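Side-chain contact in iron-regulated transcriptional activator AFT2 (Saccharomyces cerevisiae, PDB 4LMG), which activates transcription of the iron regulon in low-iron conditions by recognising the iron-responsive element 5'-CACCC-3' in target promoters: residues R78-V83 and K87-V92. Residues are numbered along the deposited sequence; the frame is centred on the assembly and turned at random.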
ATOM      1  N   ARG A  78      -6.216   2.467 -18.356  1.00 32.63           N
ATOM      2  CA  ARG A  78      -4.768   2.328 -18.340  1.00 29.73           C
ATOM      3  C   ARG A  78      -4.095   3.481 -19.071  1.00 25.81           C
ATOM      4  O   ARG A  78      -4.303   3.677 -20.265  1.00 28.35           O
ATOM      5  CB  ARG A  78      -4.355   0.988 -18.952  1.00 43.86           C
ATOM      6  CG  ARG A  78      -2.878   0.655 -18.804  1.00 57.57           C
ATOM      7  CD  ARG A  78      -2.638  -0.827 -19.041  1.00 72.04           C
ATOM      8  NE  ARG A  78      -1.222  -1.172 -19.011  1.00 86.91           N
ATOM      9  CZ  ARG A  78      -0.457  -1.275 -20.093  1.00 96.31           C
ATOM     10  NH1 ARG A  78      -0.975  -1.058 -21.295  1.00 99.29           N
ATOM     11  NH2 ARG A  78       0.826  -1.594 -19.975  1.00 95.52           N
ATOM     12  N   ALA A  79      -3.309   4.259 -18.338  1.00 24.85           N
ATOM     13  CA  ALA A  79      -2.519   5.325 -18.933  1.00 28.56           C
ATOM     14  C   ALA A  79      -1.067   4.881 -18.988  1.00 33.19           C
ATOM     15  O   ALA A  79      -0.491   4.495 -17.972  1.00 39.09           O
ATOM     16  CB  ALA A  79      -2.657   6.603 -18.129  1.00 18.60           C
ATOM     17  N   ALA A  80      -0.478   4.930 -20.178  1.00 33.67           N
ATOM     18  CA  ALA A  80       0.889   4.459 -20.371  1.00 32.38           C
ATOM     19  C   ALA A  80       1.744   5.478 -21.119  1.00 32.55           C
ATOM     20  O   ALA A  80       1.310   6.062 -22.108  1.00 37.50           O
ATOM     21  CB  ALA A  80       0.888   3.124 -21.105  1.00 30.64           C
ATOM     22  N   TYR A  81       2.967   5.679 -20.643  1.00 30.04           N
ATOM     23  CA  TYR A  81       3.876   6.620 -21.277  1.00 29.49           C
ATOM     24  C   TYR A  81       4.700   5.958 -22.375  1.00 32.65           C
ATOM     25  O   TYR A  81       5.442   5.008 -22.126  1.00 38.79           O
ATOM     26  CB  TYR A  81       4.801   7.256 -20.241  1.00 32.04           C
ATOM     27  CG  TYR A  81       5.699   8.328 -20.812  1.00 39.48           C
ATOM     28  CD1 TYR A  81       7.057   8.102 -20.997  1.00 38.28           C
ATOM     29  CD2 TYR A  81       5.185   9.566 -21.173  1.00 41.85           C
ATOM     30  CE1 TYR A  81       7.878   9.080 -21.517  1.00 39.78           C
ATOM     31  CE2 TYR A  81       5.998  10.550 -21.697  1.00 47.12           C
ATOM     32  CZ  TYR A  81       7.342  10.304 -21.866  1.00 51.48           C
ATOM     33  OH  TYR A  81       8.150  11.287 -22.389  1.00 65.07           O
ATOM     34  N   SER A  82       4.554   6.463 -23.594  1.00 30.28           N
ATOM     35  CA  SER A  82       5.386   6.026 -24.705  1.00 30.00           C
ATOM     36  C   SER A  82       6.695   6.805 -24.685  1.00 31.85           C
ATOM     37  O   SER A  82       6.703   8.019 -24.867  1.00 44.66           O
ATOM     38  CB  SER A  82       4.663   6.243 -26.041  1.00 28.25           C
ATOM     39  OG  SER A  82       5.524   5.997 -27.139  1.00 37.29           O
ATOM     40  N   VAL A  83       7.799   6.111 -24.437  1.00 37.22           N
ATOM     41  CA  VAL A  83       9.109   6.743 -24.496  1.00 46.59           C
ATOM     42  C   VAL A  83       9.386   7.177 -25.933  1.00 49.74           C
ATOM     43  O   VAL A  83       9.955   8.242 -26.178  1.00 46.12           O
ATOM     44  CB  VAL A  83      10.216   5.788 -24.022  1.00 52.77           C
ATOM     45  CG1 VAL A  83      11.580   6.447 -24.160  1.00 56.01           C
ATOM     46  CG2 VAL A  83       9.966   5.362 -22.581  1.00 54.95           C
ATOM     47  N   LYS A  87       4.823  10.716 -25.114  1.00 49.43           N
ATOM     48  CA  LYS A  87       3.496  11.168 -24.717  1.00 48.43           C
ATOM     49  C   LYS A  87       2.761  10.056 -23.982  1.00 40.63           C
ATOM     50  O   LYS A  87       3.109   8.881 -24.106  1.00 43.65           O
ATOM     51  CB  LYS A  87       2.679  11.588 -25.940  1.00 43.42           C
ATOM     52  CG  LYS A  87       2.071  10.416 -26.692  1.00 52.55           C
ATOM     53  CD  LYS A  87       1.035  10.875 -27.704  1.00 64.21           C
ATOM     54  CE  LYS A  87       0.325   9.689 -28.337  1.00 69.07           C
ATOM     55  NZ  LYS A  87      -0.709  10.115 -29.322  1.00 72.71           N
ATOM     56  N   TRP A  88       1.740  10.430 -23.217  1.00 43.02           N
ATOM     57  CA  TRP A  88       0.904   9.457 -22.526  1.00 36.31           C
ATOM     58  C   TRP A  88      -0.277   9.066 -23.396  1.00 32.98           C
ATOM     59  O   TRP A  88      -0.920   9.926 -23.998  1.00 34.41           O
ATOM     60  CB  TRP A  88       0.381  10.035 -21.210  1.00 33.34           C
ATOM     61  CG  TRP A  88       1.424  10.206 -20.149  1.00 34.25           C
ATOM     62  CD1 TRP A  88       2.261  11.271 -19.985  1.00 26.12           C
ATOM     63  CD2 TRP A  88       1.729   9.288 -19.092  1.00 33.74           C
ATOM     64  NE1 TRP A  88       3.074  11.069 -18.894  1.00 37.02           N
ATOM     65  CE2 TRP A  88       2.768   9.859 -18.329  1.00 35.87           C
ATOM     66  CE3 TRP A  88       1.229   8.036 -18.720  1.00 29.78           C
ATOM     67  CZ2 TRP A  88       3.315   9.223 -17.215  1.00 28.54           C
ATOM     68  CZ3 TRP A  88       1.774   7.403 -17.612  1.00 29.29           C
ATOM     69  CH2 TRP A  88       2.805   7.999 -16.874  1.00 27.78           C
ATOM     70  N   ASN A  89      -0.565   7.773 -23.473  1.00 29.36           N
ATOM     71  CA  ASN A  89      -1.810   7.337 -24.089  1.00 34.61           C
ATOM     72  C   ASN A  89      -2.757   6.732 -23.052  1.00 39.95           C
ATOM     73  O   ASN A  89      -2.328   6.046 -22.120  1.00 30.57           O
ATOM     74  CB  ASN A  89      -1.565   6.392 -25.273  1.00 49.88           C
ATOM     75  CG  ASN A  89      -0.842   5.123 -24.877  1.00 61.48           C
ATOM     76  OD1 ASN A  89      -1.465   4.086 -24.649  1.00 61.38           O
ATOM     77  ND2 ASN A  89       0.482   5.193 -24.809  1.00 73.84           N
ATOM     78  N   VAL A  90      -4.045   7.015 -23.203  1.00 31.63           N
ATOM     79  CA  VAL A  90      -5.031   6.552 -22.241  1.00 33.00           C
ATOM     80  C   VAL A  90      -6.063   5.664 -22.917  1.00 34.20           C
ATOM     81  O   VAL A  90      -6.684   6.055 -23.907  1.00 40.30           O
ATOM     82  CB  VAL A  90      -5.736   7.728 -21.547  1.00 35.80           C
ATOM     83  CG1 VAL A  90      -6.685   7.219 -20.475  1.00 39.00           C
ATOM     84  CG2 VAL A  90      -4.710   8.679 -20.949  1.00 29.07           C
ATOM     85  N   VAL A  91      -6.238   4.462 -22.380  1.00 33.22           N
ATOM     86  CA  VAL A  91      -7.177   3.508 -22.950  1.00 35.74           C
ATOM     87  C   VAL A  91      -8.168   3.011 -21.906  1.00 41.78           C
ATOM     88  O   VAL A  91      -7.797   2.733 -20.763  1.00 41.53           O
ATOM     89  CB  VAL A  91      -6.444   2.298 -23.556  1.00 47.67           C
ATOM     90  CG1 VAL A  91      -7.433   1.378 -24.254  1.00 50.74           C
ATOM     91  CG2 VAL A  91      -5.366   2.762 -24.526  1.00 51.64           C
ATOM     92  N   VAL A  92      -9.431   2.907 -22.306  1.00 40.98           N
ATOM     93  CA  VAL A  92     -10.463   2.337 -21.453  1.00 36.62           C
ATOM     94  C   VAL A  92     -10.704   0.882 -21.841  1.00 42.48           C
ATOM     95  O   VAL A  92     -10.874   0.564 -23.018  1.00 42.04           O
ATOM     96  CB  VAL A  92     -11.789   3.110 -21.573  1.00 36.87           C
ATOM     97  CG1 VAL A  92     -12.874   2.423 -20.764  1.00 27.89           C
ATOM     98  CG2 VAL A  92     -11.610   4.552 -21.124  1.00 31.78           C
TER
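Trp88 lays its indole across residues 79-81 of the neighbouring strand, and Tyr81 fills one face of that flat group. Tyr81 CB lies 3.7 Å from the centroid of the Trp88 six-membered ring and only 4° off its normal, which defines a CH-pi contact. From there the phenol turns toward the pyrrole half: with CG anti to the backbone N (chi1 -175°), Tyr81 CD2 comes within 3.5 Å of Trp88 NE1. The planes meet at 55°, a tilted edge-to-face pair with the edge of Tyr81 toward the face of Trp88. The small Ala79 lets the indole lie close, its CB 4.2 Å from Trp88 CE3 and 4.1 Å from Val90 CG2. Ile21 of helix 21-29 touches both Ala79 and Trp88, so this face of the sheet packs against that helix.

Backbone pairing fixes the register of this beta hairpin, in which residues 78-82 and 87-92 run antiparallel. Arg78 with Val91 and Ala80 with Asn89 are hydrogen-bonded pairs; Ala80 N to Asn89 O measures 2.9 Å, with the donor in the carbonyl plane. Between them, Ala79 CA approaches Asn89 O at 3.3 Å in a CA-H...O contact. On the reverse face Asn89 folds its amide toward Ala80, but ND2 meets Ala80 O at too poor an angle for a bond. Arg78 extends from this same face and packs on a DNA phosphate.

The chemistry is thus divided: apolar and aromatic packing joins one face to the helix, while the face of Arg78, Ala80, Asn89 and Val91 is mixed, its cationic Arg78 consistent with a role against the DNA backbone, within the WRKY-GCM1 fold.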